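Local coordinates for enoyl-acyl carrier protein reductase (Uncultured bacterium, PDB 6KIA) that probably catalyses the NADH-dependent reduction of enoyl-acyl carrier protein in fatty acid synthesis, and belongs to a novel type of triclosan-resistant reductase, at residues Glu27-Asn35 against Cys288-Asp297; Tyr236-Thr244 against Tyr260-Glu270. One frame throughout, in Å; residues are numbered along the deposited sequence.

From the N terminus, the chain leaves strand 21-25 and enters Glu27-Asn35, the loop leading into helix 34-43. More than 250 residues later contact 1 closes a long loop by bringing Cys288-Asp297, which follows strand 283-287, against it. Nested inside is contact 2, a short closure in which Tyr236-Thr244, at the end of strand 234-240, meets Tyr260-Glu270 and the start of helix 263-278 across the hairpin of strands 244-248 and 251-255. The two contacts join where Tyr241 OH bonds to Glu290 and Gly240 pairs with Cys288. Both line the pocket of the dinucleotide at the C-terminal ends of parallel strands in a Rossmann-type sheet.

Contact 1: residues Glu27-Asn35 against Cys288-Asp297; sequences ELFGRGYAN and CPEIRTNSSD. With NAI (1,4-dihydronicotinamide adenine dinucleotide), chain D.
The Tyr33 ring carries Ile291 CD1 on one face, 3.6 Å from CD1 to the ring centroid and 17° off the normal, a close CH-pi contact. Cys288 SG stands over the opposite face, farther off, 4.7 Å from the ring centroid, whereas Pro289 O and the nicotinamide lie at the edge, near the ring plane. Tyr33 OH donates to Pro289 O at 2.7 Å, fixing the phenol at its far end while Ile291 CD1 covers the ring on the CE2 side. Arg31 grips Asp297 end-on: NH1 reaches OD1 at 2.9 Å through the syn lone pair, and NH2 reaches OD2 at 3.0 Å on the syn side but out of the carboxylate plane, making a two-pronged salt bridge. Arg292 O and Thr293 lie over one face of the Arg31 guanidinium, and a weak bond runs from Arg31 NH2 to Asn294 OD1. Asp297 OD1 also sits over the guanidinium of Arg292, an attraction of charge alone that probably offsets the nearness of the two arginines. One water bridges Arg31 O and Arg292 O; another joins Gly30 O, Asn294 N and a phosphate oxygen of NADH.

Between the segments runs the pyrophosphate. Tyr33 N gives O1N a nearly straight bond of 2.8 Å, and O2N is gripped by Thr293 OG1 at 2.6 Å and by Ser295 OG. Thr293 OG1, set between its backbone N and carbonyl carbon (chi1 67°), also accepts from Ser295 N in an ST turn. Ile291 N holds the carboxamide O7N, and Glu27 binds both hydroxyls of the adenosine ribose through its backbone. Phe29-Gly32 forms a type II turn before helix 34-43; the loop after strand 283-287 closes over the cofactor, and helix 394-413 packs against Tyr33 and Ile291.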
loop_
_atom_site.group_PDB
_atom_site.type_symbol
_atom_site.label_atom_id
_atom_site.label_comp_id
_atom_site.label_asym_id
_atom_site.label_seq_id
_atom_site.Cartn_x
_atom_site.Cartn_y
_atom_site.Cartn_z
ATOM N N GLU A 27 4.070 5.711 8.665
ATOM C CA GLU A 27 5.417 6.274 8.556
ATOM C C GLU A 27 5.844 6.395 7.103
ATOM O O GLU A 27 5.420 5.612 6.254
ATOM C CB GLU A 27 6.437 5.432 9.337
ATOM C CG GLU A 27 6.185 5.425 10.845
ATOM C CD GLU A 27 7.296 4.761 11.633
ATOM O OE1 GLU A 27 7.950 3.827 11.104
ATOM O OE2 GLU A 27 7.556 5.221 12.766
ATOM N N LEU A 28 6.659 7.413 6.830
ATOM C CA LEU A 28 7.121 7.732 5.496
ATOM C C LEU A 28 8.480 7.080 5.254
ATOM O O LEU A 28 9.426 7.310 6.029
ATOM C CB LEU A 28 7.229 9.251 5.332
ATOM C CG LEU A 28 7.639 9.699 3.939
ATOM C CD1 LEU A 28 6.527 9.354 2.941
ATOM C CD2 LEU A 28 7.870 11.220 3.974
ATOM N N PHE A 29 8.577 6.258 4.208
ATOM C CA PHE A 29 9.848 5.618 3.831
ATOM C C PHE A 29 10.190 5.989 2.411
ATOM O O PHE A 29 9.298 6.295 1.639
ATOM C CB PHE A 29 9.773 4.094 3.936
ATOM C CG PHE A 29 9.554 3.603 5.330
ATOM C CD1 PHE A 29 10.600 3.562 6.230
ATOM C CD2 PHE A 29 8.303 3.182 5.746
ATOM C CE1 PHE A 29 10.397 3.113 7.525
ATOM C CE2 PHE A 29 8.101 2.722 7.041
ATOM C CZ PHE A 29 9.148 2.696 7.927
ATOM N N GLY A 30 11.469 5.912 2.060
ATOM C CA GLY A 30 11.857 6.069 0.669
ATOM C C GLY A 30 11.125 5.035 -0.167
ATOM O O GLY A 30 10.953 3.889 0.276
ATOM N N ARG A 31 10.688 5.471 -1.350
ATOM C CA ARG A 31 9.926 4.683 -2.344
ATOM C C ARG A 31 8.461 4.484 -1.939
ATOM O O ARG A 31 7.661 3.964 -2.722
ATOM C CB ARG A 31 10.602 3.328 -2.593
ATOM C CG ARG A 31 12.080 3.459 -2.926
ATOM C CD ARG A 31 12.810 2.142 -2.750
ATOM N NE ARG A 31 12.411 1.114 -3.690
ATOM C CZ ARG A 31 12.152 -0.149 -3.355
ATOM N NH1 ARG A 31 11.821 -1.015 -4.297
ATOM N NH2 ARG A 31 12.213 -0.546 -2.091
ATOM N N GLY A 32 8.098 4.906 -0.736
ATOM C CA GLY A 32 6.724 4.717 -0.286
ATOM C C GLY A 32 5.699 5.510 -1.088
ATOM O O GLY A 32 5.969 6.649 -1.486
ATOM N N TYR A 33 4.512 4.934 -1.307
ATOM C CA TYR A 33 3.453 5.633 -2.032
ATOM C C TYR A 33 3.187 7.023 -1.487
ATOM O O TYR A 33 2.950 7.957 -2.252
ATOM C CB TYR A 33 2.102 4.876 -2.008
ATOM C CG TYR A 33 1.741 4.225 -3.316
ATOM C CD1 TYR A 33 1.444 5.015 -4.413
ATOM C CD2 TYR A 33 1.559 2.852 -3.425
ATOM C CE1 TYR A 33 1.103 4.476 -5.619
ATOM C CE2 TYR A 33 1.187 2.286 -4.643
ATOM C CZ TYR A 33 0.973 3.114 -5.741
ATOM O OH TYR A 33 0.604 2.634 -6.977
ATOM N N ALA A 34 3.190 7.139 -0.158
ATOM C CA ALA A 34 2.798 8.382 0.500
ATOM C C ALA A 34 3.647 9.576 0.071
ATOM O O ALA A 34 3.193 10.726 0.190
ATOM C CB ALA A 34 2.880 8.223 2.035
ATOM N N ASN A 35 4.867 9.315 -0.406
ATOM C CA ASN A 35 5.720 10.411 -0.905
ATOM C C ASN A 35 4.987 11.279 -1.915
ATOM O O ASN A 35 5.119 12.500 -1.874
ATOM C CB ASN A 35 7.012 9.879 -1.522
ATOM C CG ASN A 35 7.992 9.431 -0.477
ATOM O OD1 ASN A 35 8.616 10.253 0.213
ATOM N ND2 ASN A 35 8.090 8.126 -0.297
ATOM N N CYS A 288 -4.603 1.606 -5.890
ATOM C CA CYS A 288 -3.473 2.088 -6.701
ATOM C C CYS A 288 -2.715 0.975 -7.404
ATOM O O CYS A 288 -2.829 -0.185 -7.009
ATOM C CB CYS A 288 -2.510 2.883 -5.811
ATOM S SG CYS A 288 -3.216 4.470 -5.211
ATOM N N PRO A 289 -1.909 1.315 -8.421
ATOM C CA PRO A 289 -1.183 0.253 -9.148
ATOM C C PRO A 289 -0.095 -0.482 -8.380
ATOM O O PRO A 289 0.433 -0.011 -7.380
ATOM C CB PRO A 289 -0.518 1.017 -10.298
ATOM C CG PRO A 289 -1.346 2.207 -10.494
ATOM C CD PRO A 289 -1.759 2.616 -9.096
ATOM N N GLU A 290 0.260 -1.655 -8.907
ATOM C CA GLU A 290 1.430 -2.399 -8.474
ATOM C C GLU A 290 2.691 -1.577 -8.710
ATOM O O GLU A 290 2.939 -1.105 -9.845
ATOM C CB GLU A 290 1.545 -3.715 -9.266
ATOM C CG GLU A 290 0.302 -4.606 -9.254
ATOM C CD GLU A 290 -0.741 -4.248 -10.326
ATOM O OE1 GLU A 290 -0.593 -3.239 -11.056
ATOM O OE2 GLU A 290 -1.725 -4.998 -10.450
ATOM N N ILE A 291 3.493 -1.401 -7.661
ATOM C CA ILE A 291 4.800 -0.777 -7.801
ATOM C C ILE A 291 5.797 -1.491 -6.900
ATOM O O ILE A 291 5.434 -2.413 -6.175
ATOM C CB ILE A 291 4.770 0.735 -7.472
ATOM C CG1 ILE A 291 4.239 0.989 -6.061
ATOM C CG2 ILE A 291 3.920 1.522 -8.482
ATOM C CD1 ILE A 291 4.469 2.422 -5.659
ATOM N N ARG A 292 7.069 -1.105 -6.971
ATOM C CA ARG A 292 8.043 -1.666 -6.049
ATOM C C ARG A 292 8.383 -0.678 -4.931
ATOM O O ARG A 292 8.900 0.423 -5.169
ATOM C CB ARG A 292 9.300 -2.108 -6.799
ATOM C CG ARG A 292 8.991 -3.286 -7.706
ATOM C CD ARG A 292 10.243 -3.899 -8.315
ATOM N NE ARG A 292 10.895 -4.853 -7.421
ATOM C CZ ARG A 292 12.038 -4.621 -6.783
ATOM N NH1 ARG A 292 12.666 -3.460 -6.939
ATOM N NH2 ARG A 292 12.556 -5.554 -5.991
ATOM N N THR A 293 8.011 -1.075 -3.718
ATOM C CA THR A 293 8.284 -0.345 -2.485
ATOM C C THR A 293 8.859 -1.304 -1.456
ATOM O O THR A 293 9.015 -2.500 -1.726
ATOM C CB THR A 293 7.009 0.253 -1.876
ATOM O OG1 THR A 293 6.190 -0.830 -1.431
ATOM C CG2 THR A 293 6.241 1.128 -2.852
ATOM N N ASN A 294 9.139 -0.806 -0.253
ATOM C CA ASN A 294 9.540 -1.691 0.845
ATOM C C ASN A 294 8.516 -2.797 1.109
ATOM O O ASN A 294 8.888 -3.931 1.433
ATOM C CB ASN A 294 9.759 -0.893 2.136
ATOM C CG ASN A 294 10.999 -0.025 2.085
ATOM O OD1 ASN A 294 11.699 0.043 1.069
ATOM N ND2 ASN A 294 11.272 0.666 3.191
ATOM N N SER A 295 7.225 -2.503 0.950
ATOM C CA SER A 295 6.216 -3.504 1.306
ATOM C C SER A 295 5.925 -4.497 0.168
ATOM O O SER A 295 5.401 -5.583 0.403
ATOM C CB SER A 295 4.902 -2.821 1.717
ATOM O OG SER A 295 4.112 -2.480 0.572
ATOM N N SER A 296 6.292 -4.165 -1.060
ATOM C CA SER A 296 5.970 -5.080 -2.152
ATOM C C SER A 296 7.179 -5.742 -2.793
ATOM O O SER A 296 7.016 -6.562 -3.692
ATOM C CB SER A 296 5.135 -4.349 -3.212
ATOM O OG SER A 296 5.875 -3.301 -3.807
ATOM N N ASP A 297 8.381 -5.399 -2.332
ATOM C CA ASP A 297 9.614 -5.945 -2.924
ATOM C C ASP A 297 9.687 -7.466 -2.927
ATOM O O ASP A 297 10.302 -8.053 -3.813
ATOM C CB ASP A 297 10.860 -5.418 -2.208
ATOM C CG ASP A 297 11.374 -4.116 -2.802
ATOM O OD1 ASP A 297 10.897 -3.698 -3.881
ATOM O OD2 ASP A 297 12.282 -3.515 -2.189
HETATM P PA NAI D . 5.890 1.265 2.737
HETATM O O1A NAI D . 6.645 2.518 2.415
HETATM O O2A NAI D . 6.672 0.137 3.380
HETATM O O5B NAI D . 4.641 1.689 3.626
HETATM C C5B NAI D . 4.128 0.791 4.589
HETATM C C4B NAI D . 3.299 1.711 5.537
HETATM O O4B NAI D . 2.601 0.744 6.530
HETATM C C3B NAI D . 4.029 2.514 6.225
HETATM O O3B NAI D . 3.405 3.854 6.374
HETATM C C2B NAI D . 4.183 1.786 7.702
HETATM O O2B NAI D . 4.595 2.789 8.701
HETATM C C1B NAI D . 3.019 1.275 7.906
HETATM N N9A NAI D . 3.099 0.039 8.712
HETATM C C8A NAI D . 3.613 -1.187 8.512
HETATM N N7A NAI D . 3.398 -1.909 9.610
HETATM C C5A NAI D . 2.737 -1.127 10.497
HETATM C C6A NAI D . 2.310 -1.452 11.775
HETATM N N6A NAI D . 2.395 -2.642 12.575
HETATM N N1A NAI D . 1.672 -0.509 12.489
HETATM C C2A NAI D . 1.467 0.738 11.959
HETATM N N3A NAI D . 1.893 1.058 10.680
HETATM C C4A NAI D . 2.543 0.093 9.957
HETATM O O3 NAI D . 5.220 0.605 1.377
HETATM P PN NAI D . 3.956 1.104 0.507
HETATM O O1N NAI D . 4.171 2.508 0.032
HETATM O O2N NAI D . 3.878 0.080 -0.614
HETATM O O5D NAI D . 2.672 1.017 1.448
HETATM C C5D NAI D . 1.841 2.143 1.677
HETATM C C4D NAI D . 0.395 1.740 1.312
HETATM O O4D NAI D . 0.318 1.583 0.005
HETATM C C3D NAI D . 0.046 0.379 1.910
HETATM O O3D NAI D . -1.190 0.387 2.541
HETATM C C2D NAI D . -0.033 -0.499 0.642
HETATM O O2D NAI D . -0.820 -1.707 0.938
HETATM C C1D NAI D . -0.557 0.292 -0.257
HETATM N N1N NAI D . -0.340 -0.154 -1.633
HETATM C C2N NAI D . 0.881 -0.628 -2.064
HETATM C C3N NAI D . 1.022 -1.101 -3.375
HETATM C C7N NAI D . 2.370 -1.598 -3.895
HETATM O O7N NAI D . 2.434 -2.292 -4.906
HETATM N N7N NAI D . 3.550 -1.237 -3.193
HETATM C C4N NAI D . -0.038 -1.086 -4.271
HETATM C C5N NAI D . -1.259 -0.555 -3.838
HETATM C C6N NAI D . -1.400 -0.099 -2.523
HETATM O O HOH W 1 8.758 1.936 0.582
HETATM O O HOH W 2 8.154 3.241 -5.394
#

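Contact 2: residues Tyr236-Thr244 against Tyr260-Glu270; sequences YSAYGYHGT and YTQGKAKMRLE. With NAI (1,4-dihydronicotinamide adenine dinucleotide), chain D.
Lys266 NZ is gripped by three oxygens: Tyr239 O at 2.8 Å and, on the nicotinamide ribose, NAI O2D at 2.8 Å and NAI O3D at 3.0 Å. The chain bends at chi2 (-62°) and is extended beyond it, passing Tyr241 N on the way from the helix to the ribose. The strand carbonyl anchors the ammonium group that positions the sugar. At the root of the Lys266 side chain, CB lies against Tyr241 O, a buried carbonyl without a hydrogen-bonding partner.

Tyr241 turns the edge of its ring onto the face of Tyr260 in a T-shaped pair, with centroids 4.8 Å apart and planes at 60°. Tyr241 CD2 points over the centre of the Tyr260 ring, while Tyr241 CB lies against the nicotinamide C5N at 3.5 Å; Tyr241 OH bonds to Glu290 OE2 and Tyr257 N. Strand 236-240 and helix 263-270 run nearly antiparallel, at 153° with axes 9.3 Å apart, the helix lying against the parallel sheet as in a Rossmann-type fold. Gln262, inside the type I turn from Tyr260 to Gly263, is at the N-cap position.

Farther along the helix, Glu270 OE2 accepts from His242 ND1 at 2.7 Å, nearly in the imidazole plane and through its syn lone pair. Asn287 ND2 also bonds to OE2, and the adjacent carboxylate would probably favour a proton on ND1. Met267 crosses the imidazole at about a right angle, its CG 3.6 Å from His242 CE1. Toward the strand's start, Leu269, which also touches Phe213 of helix 196-219 and Val285 of strand 283-287, packs CD2 on Ala238 CB.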
loop_
_atom_site.group_PDB
_atom_site.type_symbol
_atom_site.label_atom_id
_atom_site.label_comp_id
_atom_site.label_asym_id
_atom_site.label_seq_id
_atom_site.Cartn_x
_atom_site.Cartn_y
_atom_site.Cartn_z
ATOM N N TYR A 236 -10.543 11.747 4.618
ATOM C CA TYR A 236 -9.698 10.580 4.922
ATOM C C TYR A 236 -9.345 9.896 3.618
ATOM O O TYR A 236 -10.210 9.745 2.756
ATOM C CB TYR A 236 -10.406 9.580 5.831
ATOM C CG TYR A 236 -10.848 10.194 7.138
ATOM C CD1 TYR A 236 -12.047 10.895 7.214
ATOM C CD2 TYR A 236 -10.055 10.111 8.279
ATOM C CE1 TYR A 236 -12.451 11.488 8.398
ATOM C CE2 TYR A 236 -10.467 10.700 9.470
ATOM C CZ TYR A 236 -11.656 11.382 9.510
ATOM O OH TYR A 236 -12.073 11.962 10.688
ATOM N N SER A 237 -8.079 9.523 3.457
ATOM C CA SER A 237 -7.684 8.743 2.283
ATOM C C SER A 237 -6.968 7.497 2.782
ATOM O O SER A 237 -6.425 7.490 3.898
ATOM C CB SER A 237 -6.778 9.557 1.359
ATOM O OG SER A 237 -5.526 9.814 1.990
ATOM N N ALA A 238 -6.978 6.439 1.975
ATOM C CA ALA A 238 -6.195 5.248 2.258
ATOM C C ALA A 238 -5.674 4.725 0.935
ATOM O O ALA A 238 -6.286 4.939 -0.112
ATOM C CB ALA A 238 -7.023 4.166 2.975
ATOM N N TYR A 239 -4.549 4.029 0.988
ATOM C CA TYR A 239 -3.989 3.381 -0.194
ATOM C C TYR A 239 -4.497 1.949 -0.235
ATOM O O TYR A 239 -4.212 1.165 0.665
ATOM C CB TYR A 239 -2.461 3.406 -0.174
ATOM C CG TYR A 239 -1.856 4.771 -0.419
ATOM C CD1 TYR A 239 -1.572 5.207 -1.714
ATOM C CD2 TYR A 239 -1.565 5.625 0.652
ATOM C CE1 TYR A 239 -1.024 6.454 -1.940
ATOM C CE2 TYR A 239 -1.023 6.881 0.423
ATOM C CZ TYR A 239 -0.750 7.273 -0.857
ATOM O OH TYR A 239 -0.211 8.519 -1.092
ATOM N N GLY A 240 -5.267 1.619 -1.263
ATOM C CA GLY A 240 -5.769 0.270 -1.378
ATOM C C GLY A 240 -5.016 -0.450 -2.462
ATOM O O GLY A 240 -4.378 0.183 -3.299
ATOM N N TYR A 241 -5.066 -1.783 -2.433
ATOM C CA TYR A 241 -4.697 -2.552 -3.631
ATOM C C TYR A 241 -5.825 -3.543 -3.905
ATOM O O TYR A 241 -6.253 -4.251 -2.993
ATOM C CB TYR A 241 -3.376 -3.309 -3.480
ATOM C CG TYR A 241 -3.077 -4.092 -4.747
ATOM C CD1 TYR A 241 -2.757 -3.424 -5.924
ATOM C CD2 TYR A 241 -3.162 -5.484 -4.772
ATOM C CE1 TYR A 241 -2.518 -4.108 -7.097
ATOM C CE2 TYR A 241 -2.913 -6.182 -5.940
ATOM C CZ TYR A 241 -2.585 -5.500 -7.095
ATOM O OH TYR A 241 -2.338 -6.178 -8.284
ATOM N N HIS A 242 -6.330 -3.542 -5.143
ATOM C CA HIS A 242 -7.420 -4.448 -5.507
ATOM C C HIS A 242 -7.324 -4.721 -6.995
ATOM O O HIS A 242 -8.321 -4.652 -7.731
ATOM C CB HIS A 242 -8.781 -3.841 -5.137
ATOM C CG HIS A 242 -9.891 -4.848 -5.063
ATOM N ND1 HIS A 242 -11.050 -4.625 -4.347
ATOM C CD2 HIS A 242 -10.018 -6.078 -5.618
ATOM C CE1 HIS A 242 -11.834 -5.687 -4.445
ATOM N NE2 HIS A 242 -11.235 -6.580 -5.214
ATOM N N GLY A 243 -6.093 -4.930 -7.457
ATOM C CA GLY A 243 -5.836 -5.085 -8.877
ATOM C C GLY A 243 -5.885 -3.758 -9.610
ATOM O O GLY A 243 -6.386 -2.750 -9.094
ATOM N N THR A 244 -5.403 -3.759 -10.851
ATOM C CA THR A 244 -5.233 -2.517 -11.603
ATOM C C THR A 244 -5.514 -2.722 -13.106
ATOM O O THR A 244 -5.161 -3.763 -13.660
ATOM C CB THR A 244 -3.791 -1.999 -11.415
ATOM O OG1 THR A 244 -3.541 -1.797 -10.018
ATOM C CG2 THR A 244 -3.544 -0.709 -12.205
ATOM N N TYR A 260 -2.283 -12.297 -3.774
ATOM C CA TYR A 260 -2.129 -11.157 -2.877
ATOM C C TYR A 260 -2.732 -11.449 -1.508
ATOM O O TYR A 260 -3.939 -11.344 -1.312
ATOM C CB TYR A 260 -2.768 -9.929 -3.513
ATOM C CG TYR A 260 -2.570 -8.668 -2.745
ATOM C CD1 TYR A 260 -1.348 -8.010 -2.756
ATOM C CD2 TYR A 260 -3.616 -8.119 -2.016
ATOM C CE1 TYR A 260 -1.167 -6.825 -2.041
ATOM C CE2 TYR A 260 -3.443 -6.941 -1.310
ATOM C CZ TYR A 260 -2.223 -6.311 -1.323
ATOM O OH TYR A 260 -2.076 -5.138 -0.603
ATOM N N THR A 261 -1.875 -11.803 -0.558
ATOM C CA THR A 261 -2.308 -12.343 0.722
ATOM C C THR A 261 -3.041 -11.318 1.581
ATOM O O THR A 261 -3.796 -11.697 2.470
ATOM C CB THR A 261 -1.110 -12.909 1.480
ATOM O OG1 THR A 261 -0.165 -11.865 1.734
ATOM C CG2 THR A 261 -0.456 -13.954 0.622
ATOM N N GLN A 262 -2.818 -10.037 1.301
ATOM C CA GLN A 262 -3.456 -8.939 2.039
ATOM C C GLN A 262 -4.843 -8.623 1.454
ATOM O O GLN A 262 -5.498 -7.649 1.856
ATOM C CB GLN A 262 -2.572 -7.689 1.963
ATOM C CG GLN A 262 -1.353 -7.725 2.867
ATOM C CD GLN A 262 -1.586 -7.276 4.298
ATOM O OE1 GLN A 262 -2.704 -6.925 4.710
ATOM N NE2 GLN A 262 -0.512 -7.300 5.082
ATOM N N GLY A 263 -5.290 -9.440 0.500
ATOM C CA GLY A 263 -6.496 -9.151 -0.260
ATOM C C GLY A 263 -7.765 -9.040 0.565
ATOM O O GLY A 263 -8.562 -8.118 0.392
ATOM N N LYS A 264 -7.960 -9.994 1.459
ATOM C CA LYS A 264 -9.103 -9.945 2.375
ATOM C C LYS A 264 -9.111 -8.662 3.220
ATOM O O LYS A 264 -10.165 -8.036 3.426
ATOM C CB LYS A 264 -9.109 -11.187 3.270
ATOM C CG LYS A 264 -9.459 -12.466 2.536
ATOM C CD LYS A 264 -10.919 -12.426 2.100
ATOM C CE LYS A 264 -11.341 -13.687 1.359
ATOM N NZ LYS A 264 -12.747 -13.550 0.872
ATOM N N ALA A 265 -7.943 -8.291 3.742
ATOM C CA ALA A 265 -7.838 -7.079 4.566
ATOM C C ALA A 265 -8.101 -5.834 3.723
ATOM O O ALA A 265 -8.730 -4.887 4.194
ATOM C CB ALA A 265 -6.463 -6.996 5.228
ATOM N N LYS A 266 -7.632 -5.825 2.470
ATOM C CA LYS A 266 -7.887 -4.654 1.617
ATOM C C LYS A 266 -9.394 -4.533 1.300
ATOM O O LYS A 266 -9.902 -3.430 1.122
ATOM C CB LYS A 266 -7.076 -4.717 0.319
ATOM C CG LYS A 266 -5.554 -4.476 0.519
ATOM C CD LYS A 266 -5.315 -3.054 1.077
ATOM C CE LYS A 266 -3.825 -2.710 1.072
ATOM N NZ LYS A 266 -3.499 -1.378 1.672
ATOM N N MET A 267 -10.104 -5.662 1.195
ATOM C CA MET A 267 -11.545 -5.539 0.947
ATOM C C MET A 267 -12.284 -5.104 2.218
ATOM O O MET A 267 -13.310 -4.402 2.157
ATOM C CB MET A 267 -12.112 -6.839 0.377
ATOM C CG MET A 267 -11.708 -6.994 -1.078
ATOM S SD MET A 267 -12.394 -8.487 -1.867
ATOM C CE MET A 267 -11.494 -9.760 -1.006
ATOM N N ARG A 268 -11.743 -5.470 3.371
ATOM C CA ARG A 268 -12.315 -4.984 4.619
ATOM C C ARG A 268 -12.084 -3.471 4.762
ATOM O O ARG A 268 -12.958 -2.731 5.217
ATOM C CB ARG A 268 -11.707 -5.721 5.809
ATOM C CG ARG A 268 -12.336 -5.358 7.139
ATOM C CD ARG A 268 -11.747 -6.186 8.275
ATOM N NE ARG A 268 -12.425 -5.888 9.530
ATOM C CZ ARG A 268 -13.547 -6.479 9.936
ATOM N NH1 ARG A 268 -14.106 -7.441 9.210
ATOM N NH2 ARG A 268 -14.096 -6.120 11.083
ATOM N N LEU A 269 -10.919 -3.018 4.316
ATOM C CA LEU A 269 -10.608 -1.588 4.264
ATOM C C LEU A 269 -11.627 -0.829 3.411
ATOM O O LEU A 269 -12.152 0.225 3.821
ATOM C CB LEU A 269 -9.195 -1.385 3.709
ATOM C CG LEU A 269 -8.706 0.053 3.510
ATOM C CD1 LEU A 269 -8.431 0.703 4.869
ATOM C CD2 LEU A 269 -7.462 0.068 2.614
ATOM N N GLU A 270 -11.909 -1.372 2.233
ATOM C CA GLU A 270 -12.943 -0.802 1.367
ATOM C C GLU A 270 -14.294 -0.724 2.082
ATOM O O GLU A 270 -14.975 0.307 2.035
ATOM C CB GLU A 270 -13.083 -1.621 0.092
ATOM C CG GLU A 270 -11.882 -1.515 -0.814
ATOM C CD GLU A 270 -11.925 -2.504 -1.949
ATOM O OE1 GLU A 270 -12.716 -3.473 -1.869
ATOM O OE2 GLU A 270 -11.146 -2.333 -2.898
HETATM P PA NAI D . 5.890 1.265 2.737
HETATM O O1A NAI D . 6.645 2.518 2.415
HETATM O O2A NAI D . 6.672 0.137 3.380
HETATM O O5B NAI D . 4.641 1.689 3.626
HETATM C C5B NAI D . 4.128 0.791 4.589
HETATM C C4B NAI D . 3.299 1.711 5.537
HETATM O O4B NAI D . 2.601 0.744 6.530
HETATM C C3B NAI D . 4.029 2.514 6.225
HETATM O O3B NAI D . 3.405 3.854 6.374
HETATM C C2B NAI D . 4.183 1.786 7.702
HETATM O O2B NAI D . 4.595 2.789 8.701
HETATM C C1B NAI D . 3.019 1.275 7.906
HETATM N N9A NAI D . 3.099 0.039 8.712
HETATM C C8A NAI D . 3.613 -1.187 8.512
HETATM N N7A NAI D . 3.398 -1.909 9.610
HETATM C C5A NAI D . 2.737 -1.127 10.497
HETATM C C6A NAI D . 2.310 -1.452 11.775
HETATM N N6A NAI D . 2.395 -2.642 12.575
HETATM N N1A NAI D . 1.672 -0.509 12.489
HETATM C C2A NAI D . 1.467 0.738 11.959
HETATM N N3A NAI D . 1.893 1.058 10.680
HETATM C C4A NAI D . 2.543 0.093 9.957
HETATM O O3 NAI D . 5.220 0.605 1.377
HETATM P PN NAI D . 3.956 1.104 0.507
HETATM O O1N NAI D . 4.171 2.508 0.032
HETATM O O2N NAI D . 3.878 0.080 -0.614
HETATM O O5D NAI D . 2.672 1.017 1.448
HETATM C C5D NAI D . 1.841 2.143 1.677
HETATM C C4D NAI D . 0.395 1.740 1.312
HETATM O O4D NAI D . 0.318 1.583 0.005
HETATM C C3D NAI D . 0.046 0.379 1.910
HETATM O O3D NAI D . -1.190 0.387 2.541
HETATM C C2D NAI D . -0.033 -0.499 0.642
HETATM O O2D NAI D . -0.820 -1.707 0.938
HETATM C C1D NAI D . -0.557 0.292 -0.257
HETATM N N1N NAI D . -0.340 -0.154 -1.633
HETATM C C2N NAI D . 0.881 -0.628 -2.064
HETATM C C3N NAI D . 1.022 -1.101 -3.375
HETATM C C7N NAI D . 2.370 -1.598 -3.895
HETATM O O7N NAI D . 2.434 -2.292 -4.906
HETATM N N7N NAI D . 3.550 -1.237 -3.193
HETATM C C4N NAI D . -0.038 -1.086 -4.271
HETATM C C5N NAI D . -1.259 -0.555 -3.838
HETATM C C6N NAI D . -1.400 -0.099 -2.523
#